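Local coordinates for protein putative tRNA (Adenine(37)-N6)-methyltransferase (Pseudomonas aeruginosa, PDB 7BTU) that probably methylates the threonylcarbamoyl-modified adenosine at position 37 of tRNA, using S-adenosyl-L-methionine as the methyl donor, at residues L43-P46 and F47-V50. Numbering follows the deposited sequence.
Sequences LLPP and FDQV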
ATOM      1  N   LEU B  43      16.577   4.797  10.945  1.00 22.22           N
ATOM      2  CA  LEU B  43      15.737   5.974  11.055  1.00 23.78           C
ATOM      3  C   LEU B  43      16.574   7.199  11.375  1.00 24.25           C
ATOM      4  O   LEU B  43      17.540   7.127  12.142  1.00 23.42           O
ATOM      5  CB  LEU B  43      14.668   5.768  12.133  1.00 19.45           C
ATOM      6  CG  LEU B  43      13.657   4.692  11.686  1.00 23.69           C
ATOM      7  CD1 LEU B  43      12.707   4.341  12.821  1.00 25.46           C
ATOM      8  CD2 LEU B  43      12.860   5.122  10.421  1.00 21.78           C
ATOM      9  N   LEU B  44      16.173   8.340  10.805  1.00 23.59           N
ATOM     10  CA  LEU B  44      16.824   9.615  11.031  1.00 24.23           C
ATOM     11  C   LEU B  44      16.139  10.363  12.163  1.00 23.48           C
ATOM     12  O   LEU B  44      14.934  10.229  12.344  1.00 20.50           O
ATOM     13  CB  LEU B  44      16.730  10.485   9.770  1.00 25.30           C
ATOM     14  CG  LEU B  44      17.461   9.951   8.554  1.00 28.40           C
ATOM     15  CD1 LEU B  44      17.044  10.803   7.336  1.00 29.75           C
ATOM     16  CD2 LEU B  44      18.952  10.059   8.844  1.00 26.30           C
ATOM     17  N   PRO B  45      16.836  11.226  12.896  1.00 26.65           N
ATOM     18  CA  PRO B  45      16.122  12.142  13.788  1.00 30.32           C
ATOM     19  C   PRO B  45      15.136  12.961  12.988  1.00 31.92           C
ATOM     20  O   PRO B  45      15.380  13.282  11.805  1.00 31.54           O
ATOM     21  CB  PRO B  45      17.239  13.030  14.362  1.00 34.14           C
ATOM     22  CG  PRO B  45      18.487  12.383  14.054  1.00 33.10           C
ATOM     23  CD  PRO B  45      18.259  11.548  12.793  1.00 23.98           C
ATOM     24  N   PRO B  46      13.991  13.321  13.578  1.00 33.53           N
ATOM     25  CA  PRO B  46      13.545  13.114  14.962  1.00 32.69           C
ATOM     26  C   PRO B  46      12.811  11.797  15.164  1.00 32.21           C
ATOM     27  O   PRO B  46      12.148  11.628  16.190  1.00 31.90           O
ATOM     28  CB  PRO B  46      12.596  14.277  15.181  1.00 38.53           C
ATOM     29  CG  PRO B  46      11.949  14.438  13.819  1.00 36.47           C
ATOM     30  CD  PRO B  46      13.039  14.150  12.815  1.00 35.00           C
ATOM     31  N   PHE B  47      12.889  10.891  14.188  1.00 26.32           N
ATOM     32  CA  PHE B  47      12.140   9.642  14.215  1.00 26.77           C
ATOM     33  C   PHE B  47      12.907   8.489  14.814  1.00 26.74           C
ATOM     34  O   PHE B  47      12.482   7.332  14.635  1.00 26.75           O
ATOM     35  CB  PHE B  47      11.678   9.277  12.803  1.00 25.89           C
ATOM     36  CG  PHE B  47      11.005  10.415  12.150  1.00 31.74           C
ATOM     37  CD1 PHE B  47       9.748  10.812  12.586  1.00 32.67           C
ATOM     38  CD2 PHE B  47      11.664  11.170  11.187  1.00 32.48           C
ATOM     39  CE1 PHE B  47       9.124  11.933  12.025  1.00 34.12           C
ATOM     40  CE2 PHE B  47      11.052  12.260  10.628  1.00 33.72           C
ATOM     41  CZ  PHE B  47       9.773  12.652  11.053  1.00 33.80           C
ATOM     42  N   ASP B  48      14.052   8.758  15.432  1.00 24.86           N
ATOM     43  CA  ASP B  48      14.924   7.692  15.903  1.00 26.03           C
ATOM     44  C   ASP B  48      14.697   7.318  17.368  1.00 29.24           C
ATOM     45  O   ASP B  48      15.484   6.554  17.920  1.00 31.14           O
ATOM     46  CB  ASP B  48      16.394   8.063  15.666  1.00 27.23           C
ATOM     47  CG  ASP B  48      16.760   9.396  16.240  1.00 34.11           C
ATOM     48  OD1 ASP B  48      15.849  10.152  16.642  1.00 34.75           O
ATOM     49  OD2 ASP B  48      17.962   9.708  16.297  1.00 36.26           O
ATOM     50  N   GLN B  49      13.676   7.852  18.012  1.00 27.25           N
ATOM     51  CA  GLN B  49      13.369   7.504  19.403  1.00 31.38           C
ATOM     52  C   GLN B  49      12.382   6.340  19.452  1.00 31.65           C
ATOM     53  O   GLN B  49      11.571   6.153  18.549  1.00 26.17           O
ATOM     54  CB  GLN B  49      12.809   8.705  20.159  1.00 36.35           C
ATOM     55  CG  GLN B  49      13.815   9.848  20.257  1.00 45.35           C
ATOM     56  CD  GLN B  49      15.175   9.382  20.756  1.00 53.69           C
ATOM     57  OE1 GLN B  49      15.276   8.736  21.801  1.00 59.81           O
ATOM     58  NE2 GLN B  49      16.227   9.699  20.007  1.00 54.97           N
ATOM     59  N   VAL B  50      12.445   5.540  20.516  1.00 34.94           N
ATOM     60  CA  VAL B  50      11.593   4.347  20.505  1.00 34.40           C
ATOM     61  C   VAL B  50      10.102   4.687  20.559  1.00 28.49           C
ATOM     62  O   VAL B  50       9.281   3.886  20.111  1.00 29.10           O
ATOM     63  CB  VAL B  50      11.959   3.375  21.649  1.00 34.92           C
ATOM     64  CG1 VAL B  50      11.297   3.789  22.947  1.00 37.80           C
ATOM     65  CG2 VAL B  50      11.577   1.958  21.236  1.00 34.25           C
TER
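L43 reaches forward to F47 with one methyl, its CD1 lying 3.5 Å from F47 O; the L43 side chain also packs on L53. D48 CB rests 3.8 Å from L43 O. The backbones of L43 and L44 still pair with G118 and I14, and the turn follows directly on the end of strand 38-43.

At L44 the side chain stays out of the contact and the carbonyl does the work. L44 O accepts the F47 N-H at 2.8 Å, on a lone pair in the carbonyl plane, though the bond is bent to 140° at the hydrogen. With P45 and P46 in the middle and a cis peptide between them, this is a type VIa beta turn, on the long connection from strand 38-43 to strand 61-67 of the six-stranded antiparallel barrel in the N-terminal domain.

P45 meets D48, the residue after the turn. Its ring carbon CG stands 3.5 Å from D48 OD2, and the other carboxylate oxygen, OD1, lies against P45 CA. The carboxylate is folded back over P45 because D48 CG sits between the backbone N and the carbonyl carbon (chi1 53°). OD1 also takes a weak 3.4 Å hydrogen bond from Q49 NE2.

P46, just past the cis bond, sets the CG-CD side of its ring over one face of the F47 phenyl, with CG above the centre. P46 CD is 3.9 Å from the F47 ring centroid, a CH-pi contact, and approaches CE2 most closely, at 3.5 Å. F47 CG lies beside its own backbone N, anti to the carbonyl carbon, which swings the ring back under P46; F47 also touches I14 of its own chain and P102 of the second subunit.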